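Local structure of chitinase (Thermococcus chitonophagus, 5XSW) at residues 315-318 against 319-323; 324-327 against 328-331; 360-363 against 364-368; 375-378 against 379-383. The protein probably cleaves chitin within its chains as an endochitinase, this C-terminal part comprising a beta-rich domain and a largely helical, glycan-binding one. One frame throughout, in Å; residues are numbered along the deposited sequence.

Contact 1 (315-318 against 319-323); sequences YNEF and LRLAK
The carbonyl oxygen of Phe318 takes two backbone N-H groups as helix 313-321 runs out: Ala322 N binds Phe318 O at 3.0 Å, and Leu321 N adds a weak, bent bond to the same oxygen. Ala322 is the first residue to leave helical angles, and its methyl turns back over the aromatic ring of Phe318, with Ala322 CB 4.1 Å from the ring centroid and 19° off the normal, a CH-pi contact displaced toward CZ. With CG opposite the backbone N (chi1 179°), the Phe318 ring presents one face to that methyl. One turn earlier, Leu319 CD1 meets Tyr315 at the ring edge, 3.9 Å from CE1. Arg320 bends at its third torsion, which lays one face of the guanidinium over Glu317 CA; NH1 is 3.5 Å from Glu317 CB. Their charged atoms are not in contact: Glu317 OE1 is 5.2 Å from Arg320 NH1. Outside the two segments, the hydroxyl of Tyr315 is bonded to Glu328, and Asn316 OD1 to that of Tyr308. Phe318 and Leu319 lean on helix 327-338, Tyr315 on helix 288-311, while Glu317 and Leu321 rest on Trp353 of helix 353-357.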
ATOM      1  N   TYR A 315      25.293   3.526  -3.081  1.00 27.48           N
ATOM      2  CA  TYR A 315      24.778   3.486  -1.688  1.00 30.16           C
ATOM      3  C   TYR A 315      25.918   3.239  -0.698  1.00 26.06           C
ATOM      4  O   TYR A 315      26.074   3.945   0.282  1.00 24.82           O
ATOM      5  CB  TYR A 315      23.704   2.385  -1.533  1.00 30.19           C
ATOM      6  CG  TYR A 315      22.902   2.464  -0.238  1.00 31.70           C
ATOM      7  CD1 TYR A 315      23.410   1.967   0.937  1.00 27.68           C
ATOM      8  CD2 TYR A 315      21.614   3.089  -0.202  1.00 29.27           C
ATOM      9  CE1 TYR A 315      22.661   2.020   2.149  1.00 25.62           C
ATOM     10  CE2 TYR A 315      20.869   3.151   0.986  1.00 32.32           C
ATOM     11  CZ  TYR A 315      21.387   2.613   2.150  1.00 23.61           C
ATOM     12  OH  TYR A 315      20.653   2.682   3.313  1.00 27.08           O
ATOM     13  N   ASN A 316      26.711   2.207  -0.937  1.00 26.90           N
ATOM     14  CA  ASN A 316      27.873   1.965  -0.040  1.00 32.25           C
ATOM     15  C   ASN A 316      28.926   3.116  -0.092  1.00 29.91           C
ATOM     16  O   ASN A 316      29.565   3.440   0.899  1.00 32.73           O
ATOM     17  CB  ASN A 316      28.535   0.620  -0.398  1.00 29.70           C
ATOM     18  CG  ASN A 316      27.628  -0.562  -0.051  1.00 34.56           C
ATOM     19  OD1 ASN A 316      26.774  -0.422   0.817  1.00 27.54           O
ATOM     20  ND2 ASN A 316      27.780  -1.684  -0.731  1.00 27.48           N
ATOM     21  N   GLU A 317      29.016   3.762  -1.241  1.00 28.74           N
ATOM     22  CA  GLU A 317      29.910   4.913  -1.372  1.00 33.50           C
ATOM     23  C   GLU A 317      29.417   6.036  -0.467  1.00 39.05           C
ATOM     24  O   GLU A 317      30.186   6.631   0.274  1.00 32.87           O
ATOM     25  CB  GLU A 317      29.996   5.341  -2.843  1.00 31.59           C
ATOM     26  CG  GLU A 317      30.890   6.527  -3.069  1.00 41.03           C
ATOM     27  CD  GLU A 317      30.789   7.083  -4.500  1.00 54.23           C
ATOM     28  OE1 GLU A 317      29.958   6.565  -5.280  1.00 47.48           O
ATOM     29  OE2 GLU A 317      31.538   8.042  -4.835  1.00 62.58           O
ATOM     30  N   PHE A 318      28.097   6.262  -0.442  1.00 34.08           N
ATOM     31  CA  PHE A 318      27.533   7.230   0.501  1.00 30.48           C
ATOM     32  C   PHE A 318      27.800   6.859   1.962  1.00 31.11           C
ATOM     33  O   PHE A 318      28.099   7.737   2.771  1.00 34.79           O
ATOM     34  CB  PHE A 318      25.997   7.373   0.255  1.00 32.80           C
ATOM     35  CG  PHE A 318      25.331   8.321   1.193  1.00 32.17           C
ATOM     36  CD1 PHE A 318      25.385   9.686   0.965  1.00 33.88           C
ATOM     37  CD2 PHE A 318      24.699   7.854   2.313  1.00 37.84           C
ATOM     38  CE1 PHE A 318      24.811  10.550   1.830  1.00 37.49           C
ATOM     39  CE2 PHE A 318      24.088   8.732   3.213  1.00 36.43           C
ATOM     40  CZ  PHE A 318      24.144  10.065   2.969  1.00 29.62           C
ATOM     41  N   LEU A 319      27.647   5.579   2.316  1.00 30.41           N
ATOM     42  CA  LEU A 319      27.897   5.153   3.711  1.00 38.07           C
ATOM     43  C   LEU A 319      29.385   5.435   4.103  1.00 45.18           C
ATOM     44  O   LEU A 319      29.712   5.845   5.211  1.00 39.22           O
ATOM     45  CB  LEU A 319      27.613   3.660   3.890  1.00 33.97           C
ATOM     46  CG  LEU A 319      26.178   3.048   3.723  1.00 35.98           C
ATOM     47  CD1 LEU A 319      26.184   1.511   3.802  1.00 36.13           C
ATOM     48  CD2 LEU A 319      25.246   3.619   4.773  1.00 34.94           C
ATOM     49  N   ARG A 320      30.277   5.185   3.165  1.00 40.21           N
ATOM     50  CA  ARG A 320      31.739   5.410   3.379  1.00 41.25           C
ATOM     51  C   ARG A 320      32.020   6.916   3.561  1.00 40.58           C
ATOM     52  O   ARG A 320      32.712   7.309   4.470  1.00 40.73           O
ATOM     53  CB  ARG A 320      32.476   4.764   2.188  1.00 44.18           C
ATOM     54  CG  ARG A 320      33.983   4.845   2.062  1.00 61.27           C
ATOM     55  CD  ARG A 320      34.480   3.767   1.034  1.00 51.97           C
ATOM     56  NE  ARG A 320      34.089   4.014  -0.365  1.00 64.93           N
ATOM     57  CZ  ARG A 320      33.263   3.246  -1.106  1.00 66.15           C
ATOM     58  NH1 ARG A 320      33.004   3.599  -2.363  1.00 62.85           N
ATOM     59  NH2 ARG A 320      32.686   2.135  -0.622  1.00 56.79           N
ATOM     60  N   LEU A 321      31.392   7.775   2.764  1.00 36.24           N
ATOM     61  CA  LEU A 321      31.794   9.193   2.711  1.00 38.59           C
ATOM     62  C   LEU A 321      31.048  10.177   3.560  1.00 46.28           C
ATOM     63  O   LEU A 321      31.599  11.242   3.862  1.00 35.15           O
ATOM     64  CB  LEU A 321      31.706   9.719   1.271  1.00 35.73           C
ATOM     65  CG  LEU A 321      32.528   9.005   0.184  1.00 47.15           C
ATOM     66  CD1 LEU A 321      32.174   9.491  -1.207  1.00 39.96           C
ATOM     67  CD2 LEU A 321      33.997   9.246   0.434  1.00 47.18           C
ATOM     68  N   ALA A 322      29.782   9.889   3.902  1.00 38.16           N
ATOM     69  CA  ALA A 322      28.969  10.897   4.594  1.00 33.69           C
ATOM     70  C   ALA A 322      29.630  11.349   5.882  1.00 34.51           C
ATOM     71  O   ALA A 322      30.125  10.526   6.648  1.00 35.41           O
ATOM     72  CB  ALA A 322      27.541  10.347   4.885  1.00 35.37           C
ATOM     73  N   LYS A 323      29.608  12.646   6.161  1.00 33.62           N
ATOM     74  CA  LYS A 323      30.187  13.114   7.441  1.00 34.64           C
ATOM     75  C   LYS A 323      29.325  12.797   8.658  1.00 39.96           C
ATOM     76  O   LYS A 323      29.836  12.721   9.767  1.00 36.89           O
ATOM     77  CB  LYS A 323      30.450  14.630   7.407  1.00 30.88           C
ATOM     78  CG  LYS A 323      31.747  15.039   6.644  1.00 52.03           C
ATOM     79  CD  LYS A 323      31.954  16.577   6.594  1.00 54.01           C
ATOM     80  CE  LYS A 323      32.924  16.988   5.431  1.00 66.05           C
ATOM     81  NZ  LYS A 323      32.923  18.478   5.128  1.00 58.97           N
TER

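Contact 2 (324-327 against 328-331); sequences DPWA and ETEI
Asp324 swings its carboxylate away from its own backbone N (chi1 179°), while Glu330 starts beside its N (chi1 -70°) and then runs extended, and the two acids arrive from opposite directions. Asp324 OD2 and Glu330 OE2 end 2.5 Å apart, with their carboxylate planes inclined by 50°. Two oxygens this close in a buried setting suggest that an acid group here holds a proton. Backbone donors probably offset the charge: Asp324 OD2 also accepts from Leu362 N, and Glu330 OE1 receives a weak bond from Trp363 N. The other oxygen, Asp324 OD1, takes Trp326 N at 2.8 Å, approached from above the carboxylate plane. Trp326 and Thr329 lie side by side, the indole CE3 3.9 Å from Thr329 CB. The Thr329 hydroxyl meets a water 2.7 Å from OG1 and is bonded to Phe151 N as well. A second water accepts from Glu328 N at 2.9 Å, meeting an N-H of the first helical turn. Glu330 N reaches Trp326 O at 2.9 Å, starting the helical bonding. The Asp324 side-chain bond makes an Asx turn, set within a type I turn from Asp324 to Ala327 that delivers Trp326 to the N-cap position of helix 327-338.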
ATOM      1  N   ASP A 324      28.017  12.625   8.474  1.00 33.15           N
ATOM      2  CA  ASP A 324      27.111  12.345   9.602  1.00 29.88           C
ATOM      3  C   ASP A 324      27.088  10.812   9.781  1.00 35.32           C
ATOM      4  O   ASP A 324      26.670  10.051   8.881  1.00 30.69           O
ATOM      5  CB  ASP A 324      25.695  12.922   9.316  1.00 32.14           C
ATOM      6  CG  ASP A 324      24.683  12.643  10.432  1.00 32.77           C
ATOM      7  OD1 ASP A 324      24.957  11.866  11.370  1.00 30.83           O
ATOM      8  OD2 ASP A 324      23.601  13.248  10.378  1.00 31.29           O
ATOM      9  N   PRO A 325      27.609  10.331  10.903  1.00 31.15           N
ATOM     10  CA  PRO A 325      27.666   8.881  11.039  1.00 34.11           C
ATOM     11  C   PRO A 325      26.236   8.224  11.197  1.00 30.55           C
ATOM     12  O   PRO A 325      26.087   7.022  11.061  1.00 35.44           O
ATOM     13  CB  PRO A 325      28.514   8.697  12.311  1.00 37.68           C
ATOM     14  CG  PRO A 325      28.212   9.899  13.120  1.00 39.21           C
ATOM     15  CD  PRO A 325      28.088  11.031  12.106  1.00 36.71           C
ATOM     16  N   TRP A 326      25.216   9.029  11.437  1.00 32.73           N
ATOM     17  CA  TRP A 326      23.849   8.497  11.599  1.00 28.63           C
ATOM     18  C   TRP A 326      23.039   8.745  10.305  1.00 30.44           C
ATOM     19  O   TRP A 326      21.809   8.553  10.291  1.00 27.66           O
ATOM     20  CB  TRP A 326      23.189   9.147  12.814  1.00 27.84           C
ATOM     21  CG  TRP A 326      23.639   8.606  14.138  1.00 36.59           C
ATOM     22  CD1 TRP A 326      24.748   8.989  14.858  1.00 42.69           C
ATOM     23  CD2 TRP A 326      23.001   7.579  14.908  1.00 32.41           C
ATOM     24  NE1 TRP A 326      24.834   8.249  16.019  1.00 39.04           N
ATOM     25  CE2 TRP A 326      23.775   7.386  16.080  1.00 40.50           C
ATOM     26  CE3 TRP A 326      21.862   6.798  14.713  1.00 29.70           C
ATOM     27  CZ2 TRP A 326      23.440   6.442  17.058  1.00 34.54           C
ATOM     28  CZ3 TRP A 326      21.524   5.872  15.688  1.00 34.84           C
ATOM     29  CH2 TRP A 326      22.312   5.694  16.839  1.00 35.18           C
ATOM     30  N   ALA A 327      23.726   9.164   9.227  1.00 25.73           N
ATOM     31  CA  ALA A 327      23.045   9.511   7.984  1.00 27.77           C
ATOM     32  C   ALA A 327      22.081   8.401   7.470  1.00 27.51           C
ATOM     33  O   ALA A 327      20.948   8.711   7.165  1.00 27.16           O
ATOM     34  CB  ALA A 327      24.046   9.839   6.883  1.00 25.95           C
ATOM     35  N   GLU A 328      22.534   7.150   7.353  1.00 21.06           N
ATOM     36  CA  GLU A 328      21.699   6.096   6.841  1.00 27.20           C
ATOM     37  C   GLU A 328      20.410   5.943   7.701  1.00 26.67           C
ATOM     38  O   GLU A 328      19.266   5.831   7.186  1.00 22.95           O
ATOM     39  CB  GLU A 328      22.454   4.771   6.798  1.00 28.54           C
ATOM     40  CG  GLU A 328      21.524   3.610   6.355  1.00 25.92           C
ATOM     41  CD  GLU A 328      22.228   2.269   6.209  1.00 24.86           C
ATOM     42  OE1 GLU A 328      23.076   1.947   7.087  1.00 26.25           O
ATOM     43  OE2 GLU A 328      21.895   1.530   5.272  1.00 23.44           O
ATOM     44  N   THR A 329      20.616   5.911   9.001  1.00 21.45           N
ATOM     45  CA  THR A 329      19.507   5.732   9.969  1.00 24.30           C
ATOM     46  C   THR A 329      18.514   6.901   9.855  1.00 27.65           C
ATOM     47  O   THR A 329      17.301   6.710   9.936  1.00 23.00           O
ATOM     48  CB  THR A 329      20.049   5.585  11.426  1.00 25.58           C
ATOM     49  OG1 THR A 329      20.862   4.385  11.480  1.00 25.41           O
ATOM     50  CG2 THR A 329      18.869   5.440  12.412  1.00 23.03           C
ATOM     51  N   GLU A 330      19.016   8.118   9.706  1.00 23.59           N
ATOM     52  CA  GLU A 330      18.145   9.265   9.511  1.00 21.60           C
ATOM     53  C   GLU A 330      17.271   9.145   8.223  1.00 25.48           C
ATOM     54  O   GLU A 330      16.068   9.431   8.262  1.00 24.29           O
ATOM     55  CB  GLU A 330      18.998  10.570   9.406  1.00 22.57           C
ATOM     56  CG  GLU A 330      19.620  10.922  10.773  1.00 24.05           C
ATOM     57  CD  GLU A 330      20.729  11.951  10.610  1.00 36.06           C
ATOM     58  OE1 GLU A 330      20.560  12.859   9.785  1.00 31.19           O
ATOM     59  OE2 GLU A 330      21.748  11.840  11.286  1.00 29.83           O
ATOM     60  N   ILE A 331      17.885   8.740   7.119  1.00 22.20           N
ATOM     61  CA  ILE A 331      17.205   8.571   5.825  1.00 21.94           C
ATOM     62  C   ILE A 331      16.130   7.486   5.954  1.00 23.06           C
ATOM     63  O   ILE A 331      14.962   7.656   5.557  1.00 22.74           O
ATOM     64  CB  ILE A 331      18.182   8.186   4.744  1.00 20.66           C
ATOM     65  CG1 ILE A 331      19.113   9.379   4.448  1.00 27.36           C
ATOM     66  CG2 ILE A 331      17.445   7.782   3.441  1.00 20.85           C
ATOM     67  CD1 ILE A 331      20.272   9.058   3.512  1.00 24.98           C
TER
HETATM   68  O   HOH W   1      23.388   5.039  10.624  1.00 27.96           O
HETATM   69  O   HOH W   2      25.171   6.192   7.928  1.00 28.87           O

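Contact 3 (360-363 against 364-368); sequences EVLW and KEFNM
Val361 O accepts Glu365 N at 3.3 Å and Leu362 O accepts Phe366 N at 3.0 Å, and these bonds build the short helix 362-365 that starts just after Val361 at its N-cap position. The helix ends in a six-to-one bond: Met368 N donates to Trp363 O at 3.0 Å, nearly straight and on a lone pair in the carbonyl plane, as Asn367, at positive phi (54°), takes the chain out of the helix. Among the side chains, Trp363 and its neighbour Lys364 pack closely. The indole takes the torsion between backbone N and carbonyl carbon (chi1 69°), which folds its flat face back along the helix, and the extended lysine runs beside it in the same direction. Lys364 CG sits 3.5 Å from the centroid of the six-membered ring and almost exactly on its normal, a CH-pi contact; further along, Lys364 CE is 3.5 Å from CZ2 of Trp363. The aliphatic part of the lysine thus packs on the ring, and this is not a contact of its ammonium. The indole also touches Val375 and Pro376 of helix 374-386. On the buried side of the helix, Leu362 crosses Phe366 at an angle, with Leu362 CD1 3.7 Å from Phe366 CD1, and both side chains lean on Ala356 of helix 353-357. Leu362 also touches Ala327 and Ile331 of helix 327-338. Met368 completes this apolar cluster, its chain curling at the last torsion and its SD lying 4.2 Å from Leu362 CG.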
ATOM      1  N   GLU A 360      27.097  17.769   8.517  1.00 30.96           N
ATOM      2  CA  GLU A 360      27.449  17.215   9.807  1.00 39.77           C
ATOM      3  C   GLU A 360      26.245  16.560  10.470  1.00 38.56           C
ATOM      4  O   GLU A 360      26.388  15.564  11.147  1.00 38.29           O
ATOM      5  CB  GLU A 360      28.002  18.294  10.728  1.00 48.66           C
ATOM      6  CG  GLU A 360      29.383  18.815  10.291  1.00 76.08           C
ATOM      7  CD  GLU A 360      30.088  19.616  11.384  1.00106.04           C
ATOM      8  OE1 GLU A 360      29.537  19.711  12.510  1.00107.34           O
ATOM      9  OE2 GLU A 360      31.190  20.150  11.115  1.00113.85           O
ATOM     10  N   VAL A 361      25.070  17.166  10.296  1.00 36.34           N
ATOM     11  CA  VAL A 361      23.788  16.553  10.702  1.00 34.93           C
ATOM     12  C   VAL A 361      22.893  16.591   9.468  1.00 31.54           C
ATOM     13  O   VAL A 361      22.295  17.618   9.164  1.00 33.74           O
ATOM     14  CB  VAL A 361      23.156  17.290  11.839  1.00 36.86           C
ATOM     15  CG1 VAL A 361      21.939  16.529  12.403  1.00 39.75           C
ATOM     16  CG2 VAL A 361      24.205  17.519  12.954  1.00 42.74           C
ATOM     17  N   LEU A 362      22.805  15.465   8.773  1.00 31.27           N
ATOM     18  CA  LEU A 362      22.027  15.371   7.530  1.00 31.26           C
ATOM     19  C   LEU A 362      20.578  15.879   7.711  1.00 31.83           C
ATOM     20  O   LEU A 362      20.108  16.696   6.916  1.00 29.51           O
ATOM     21  CB  LEU A 362      22.065  13.930   7.021  1.00 29.22           C
ATOM     22  CG  LEU A 362      21.404  13.713   5.663  1.00 30.80           C
ATOM     23  CD1 LEU A 362      22.280  14.279   4.485  1.00 30.45           C
ATOM     24  CD2 LEU A 362      21.104  12.240   5.456  1.00 37.28           C
ATOM     25  N   TRP A 363      19.896  15.489   8.788  1.00 29.01           N
ATOM     26  CA  TRP A 363      18.467  15.765   8.834  1.00 34.27           C
ATOM     27  C   TRP A 363      18.207  17.259   8.989  1.00 32.19           C
ATOM     28  O   TRP A 363      17.191  17.748   8.550  1.00 31.71           O
ATOM     29  CB  TRP A 363      17.756  14.982   9.947  1.00 28.50           C
ATOM     30  CG  TRP A 363      18.055  15.366  11.349  1.00 28.46           C
ATOM     31  CD1 TRP A 363      19.008  14.802  12.190  1.00 29.55           C
ATOM     32  CD2 TRP A 363      17.369  16.345  12.120  1.00 28.63           C
ATOM     33  NE1 TRP A 363      18.973  15.438  13.415  1.00 28.71           N
ATOM     34  CE2 TRP A 363      17.951  16.354  13.406  1.00 29.05           C
ATOM     35  CE3 TRP A 363      16.324  17.229  11.843  1.00 30.05           C
ATOM     36  CZ2 TRP A 363      17.528  17.214  14.401  1.00 31.40           C
ATOM     37  CZ3 TRP A 363      15.887  18.067  12.855  1.00 32.87           C
ATOM     38  CH2 TRP A 363      16.490  18.053  14.111  1.00 30.34           C
ATOM     39  N   LYS A 364      19.134  17.988   9.595  1.00 33.01           N
ATOM     40  CA  LYS A 364      18.961  19.438   9.742  1.00 30.77           C
ATOM     41  C   LYS A 364      19.233  20.175   8.448  1.00 31.74           C
ATOM     42  O   LYS A 364      18.568  21.153   8.127  1.00 39.38           O
ATOM     43  CB  LYS A 364      19.870  19.968  10.852  1.00 34.11           C
ATOM     44  CG  LYS A 364      19.366  19.590  12.238  1.00 36.70           C
ATOM     45  CD  LYS A 364      20.251  20.281  13.279  1.00 44.60           C
ATOM     46  CE  LYS A 364      20.033  19.694  14.668  1.00 47.49           C
ATOM     47  NZ  LYS A 364      20.967  20.289  15.680  1.00 51.98           N
ATOM     48  N   GLU A 365      20.192  19.688   7.692  1.00 36.19           N
ATOM     49  CA  GLU A 365      20.504  20.322   6.417  1.00 40.46           C
ATOM     50  C   GLU A 365      19.403  20.117   5.391  1.00 46.61           C
ATOM     51  O   GLU A 365      19.227  20.952   4.524  1.00 38.36           O
ATOM     52  CB  GLU A 365      21.794  19.770   5.866  1.00 39.79           C
ATOM     53  CG  GLU A 365      22.974  20.436   6.446  1.00 56.57           C
ATOM     54  CD  GLU A 365      23.839  20.983   5.350  1.00 58.97           C
ATOM     55  OE1 GLU A 365      23.272  21.627   4.429  1.00 56.73           O
ATOM     56  OE2 GLU A 365      25.070  20.735   5.397  1.00 63.61           O
ATOM     57  N   PHE A 366      18.748  18.964   5.441  1.00 32.37           N
ATOM     58  CA  PHE A 366      17.764  18.604   4.440  1.00 29.59           C
ATOM     59  C   PHE A 366      16.325  18.730   4.912  1.00 35.72           C
ATOM     60  O   PHE A 366      15.410  18.351   4.205  1.00 34.85           O
ATOM     61  CB  PHE A 366      18.038  17.200   3.923  1.00 32.27           C
ATOM     62  CG  PHE A 366      19.123  17.142   2.896  1.00 33.45           C
ATOM     63  CD1 PHE A 366      20.448  17.205   3.268  1.00 35.34           C
ATOM     64  CD2 PHE A 366      18.816  17.048   1.560  1.00 36.10           C
ATOM     65  CE1 PHE A 366      21.446  17.160   2.321  1.00 36.83           C
ATOM     66  CE2 PHE A 366      19.807  17.001   0.608  1.00 37.39           C
ATOM     67  CZ  PHE A 366      21.127  17.062   0.990  1.00 33.77           C
ATOM     68  N   ASN A 367      16.135  19.247   6.114  1.00 37.27           N
ATOM     69  CA  ASN A 367      14.797  19.369   6.667  1.00 43.45           C
ATOM     70  C   ASN A 367      14.031  18.046   6.655  1.00 34.41           C
ATOM     71  O   ASN A 367      12.912  17.976   6.186  1.00 36.57           O
ATOM     72  CB  ASN A 367      14.030  20.474   5.955  1.00 52.78           C
ATOM     73  CG  ASN A 367      14.715  21.815   6.088  1.00 58.60           C
ATOM     74  OD1 ASN A 367      14.798  22.373   7.176  1.00 63.30           O
ATOM     75  ND2 ASN A 367      15.235  22.324   4.985  1.00 64.17           N
ATOM     76  N   MET A 368      14.682  17.002   7.148  1.00 31.09           N
ATOM     77  CA  MET A 368      14.125  15.655   7.204  1.00 38.41           C
ATOM     78  C   MET A 368      13.728  15.285   8.624  1.00 30.99           C
ATOM     79  O   MET A 368      13.996  14.196   9.095  1.00 33.79           O
ATOM     80  CB  MET A 368      15.092  14.610   6.664  1.00 31.17           C
ATOM     81  CG  MET A 368      15.887  15.020   5.464  1.00 38.70           C
ATOM     82  SD  MET A 368      17.259  13.884   5.310  1.00 38.35           S
ATOM     83  CE  MET A 368      16.456  12.321   5.551  1.00 25.43           C
TER

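Contact 4 (375-378 against 379-383); sequences VPTV and INITA
Val375 and Ile379 lie side by side one turn apart on helix 374-386, pointing the same way, with Val375 CG1 4.0 Å from Ile379 CD1. A second pair, Thr377 and Ile381, is aligned in the same manner: the threonine methyl CG2 comes 3.9 Å from Ile381 CD1. Placing OG1 beside its own backbone N (chi1 -59°) lets that hydroxyl turn back to Gly373 O, while CG2 is left to meet the isoleucine. Val378 and Thr382 are set differently, at an angle to each other, and the link is polar: Thr382 OG1 donates to Val378 O at 2.7 Å. Thr382 N reaches that same oxygen at 2.9 Å from the other face of the carbonyl plane. Between these pairs, Asn380 bends its amide toward Pro376; its backbone N bonds Pro376 O at 3.0 Å, but ND2, though near that oxygen, lies at too poor an angle to count as a second bond. Pro376, which has no N-H, sits in the first turn, where no earlier helical carbonyl would take one. Val378 leans on Phe205 and Lys212 of helix 203-214, and Lys212 lines the glycan pocket; the side chain of Thr377 is about 6 Å from a bound sugar. With both hydroxyls bonded to backbone carbonyls, the two threonines are consistent with a buried setting, and the Thr377 methyl is turned to Ile381.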
ATOM      1  N   VAL A 375      12.500  12.035  13.384  1.00 22.75           N
ATOM      2  CA  VAL A 375      13.892  11.608  13.143  1.00 20.92           C
ATOM      3  C   VAL A 375      14.825  11.900  14.360  1.00 25.82           C
ATOM      4  O   VAL A 375      15.465  10.978  14.867  1.00 26.29           O
ATOM      5  CB  VAL A 375      14.478  12.237  11.829  1.00 23.54           C
ATOM      6  CG1 VAL A 375      16.029  11.987  11.704  1.00 22.02           C
ATOM      7  CG2 VAL A 375      13.779  11.595  10.643  1.00 24.10           C
ATOM      8  N   PRO A 376      14.880  13.149  14.847  1.00 26.96           N
ATOM      9  CA  PRO A 376      15.760  13.350  16.010  1.00 29.17           C
ATOM     10  C   PRO A 376      15.331  12.519  17.248  1.00 29.37           C
ATOM     11  O   PRO A 376      16.176  12.106  18.020  1.00 24.50           O
ATOM     12  CB  PRO A 376      15.620  14.863  16.325  1.00 27.26           C
ATOM     13  CG  PRO A 376      14.285  15.287  15.674  1.00 27.79           C
ATOM     14  CD  PRO A 376      14.249  14.422  14.400  1.00 27.89           C
ATOM     15  N   THR A 377      14.047  12.319  17.462  1.00 23.53           N
ATOM     16  CA  THR A 377      13.620  11.488  18.602  1.00 27.25           C
ATOM     17  C   THR A 377      14.137  10.053  18.473  1.00 28.16           C
ATOM     18  O   THR A 377      14.712   9.507  19.415  1.00 26.19           O
ATOM     19  CB  THR A 377      12.069  11.453  18.726  1.00 25.09           C
ATOM     20  OG1 THR A 377      11.569  12.794  18.888  1.00 29.79           O
ATOM     21  CG2 THR A 377      11.590  10.592  19.943  1.00 24.98           C
ATOM     22  N   VAL A 378      13.904   9.437  17.316  1.00 25.77           N
ATOM     23  CA  VAL A 378      14.196   8.017  17.154  1.00 24.11           C
ATOM     24  C   VAL A 378      15.727   7.830  17.206  1.00 26.31           C
ATOM     25  O   VAL A 378      16.264   6.894  17.813  1.00 23.92           O
ATOM     26  CB  VAL A 378      13.605   7.489  15.819  1.00 23.41           C
ATOM     27  CG1 VAL A 378      14.157   6.103  15.491  1.00 24.30           C
ATOM     28  CG2 VAL A 378      12.004   7.401  15.948  1.00 17.68           C
ATOM     29  N   ILE A 379      16.435   8.765  16.589  1.00 23.10           N
ATOM     30  CA  ILE A 379      17.899   8.656  16.564  1.00 27.06           C
ATOM     31  C   ILE A 379      18.492   8.861  17.948  1.00 26.07           C
ATOM     32  O   ILE A 379      19.352   8.074  18.382  1.00 26.29           O
ATOM     33  CB  ILE A 379      18.469   9.669  15.526  1.00 31.40           C
ATOM     34  CG1 ILE A 379      18.663   8.946  14.191  1.00 26.69           C
ATOM     35  CG2 ILE A 379      19.633  10.364  16.044  1.00 34.31           C
ATOM     36  CD1 ILE A 379      17.417   8.672  13.493  1.00 37.79           C
ATOM     37  N   ASN A 380      18.003   9.868  18.668  1.00 24.63           N
ATOM     38  CA  ASN A 380      18.457  10.104  20.048  1.00 28.11           C
ATOM     39  C   ASN A 380      18.180   8.911  20.967  1.00 32.13           C
ATOM     40  O   ASN A 380      19.034   8.504  21.764  1.00 24.74           O
ATOM     41  CB  ASN A 380      17.793  11.364  20.613  1.00 28.82           C
ATOM     42  CG  ASN A 380      18.364  12.642  19.947  1.00 56.05           C
ATOM     43  OD1 ASN A 380      19.555  12.709  19.568  1.00 53.59           O
ATOM     44  ND2 ASN A 380      17.508  13.625  19.746  1.00 58.19           N
ATOM     45  N   ILE A 381      16.993   8.331  20.864  1.00 24.75           N
ATOM     46  CA  ILE A 381      16.682   7.194  21.755  1.00 23.72           C
ATOM     47  C   ILE A 381      17.517   5.959  21.385  1.00 24.65           C
ATOM     48  O   ILE A 381      18.016   5.245  22.280  1.00 25.71           O
ATOM     49  CB  ILE A 381      15.142   6.865  21.739  1.00 20.25           C
ATOM     50  CG1 ILE A 381      14.383   8.021  22.391  1.00 24.86           C
ATOM     51  CG2 ILE A 381      14.827   5.549  22.489  1.00 21.05           C
ATOM     52  CD1 ILE A 381      12.816   7.847  22.386  1.00 25.16           C
ATOM     53  N   THR A 382      17.674   5.687  20.093  1.00 21.75           N
ATOM     54  CA  THR A 382      18.506   4.559  19.677  1.00 20.08           C
ATOM     55  C   THR A 382      19.938   4.736  20.243  1.00 28.86           C
ATOM     56  O   THR A 382      20.523   3.770  20.777  1.00 25.86           O
ATOM     57  CB  THR A 382      18.567   4.441  18.122  1.00 25.08           C
ATOM     58  OG1 THR A 382      17.228   4.357  17.614  1.00 23.80           O
ATOM     59  CG2 THR A 382      19.343   3.203  17.621  1.00 23.32           C
ATOM     60  N   ALA A 383      20.503   5.937  20.075  1.00 25.78           N
ATOM     61  CA  ALA A 383      21.867   6.220  20.571  1.00 27.50           C
ATOM     62  C   ALA A 383      21.929   6.027  22.104  1.00 28.50           C
ATOM     63  O   ALA A 383      22.843   5.402  22.614  1.00 29.76           O
ATOM     64  CB  ALA A 383      22.304   7.662  20.185  1.00 26.97           C
TER

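The four contacts follow one another along the chain and lie in or next to helices 313-321, 327-338, 362-365 and 374-386, in that order, with 340-346 and 353-357 between the second and third. Contact 2 is the hub. Its centre is about 10 Å from that of contact 1, 9 Å from contact 3 and 11 Å from contact 4, and it touches all three, whereas contacts 1 and 4, with centres about 20 Å apart, do not meet. Contacts 3 and 4 touch directly through Trp363 and Pro376. Helix 327-338 therefore joins helix 313-321 to helix 374-386, which begins at His374 of the glycan pocket, consistent with packing that runs from contact 2 to the glycan-binding side.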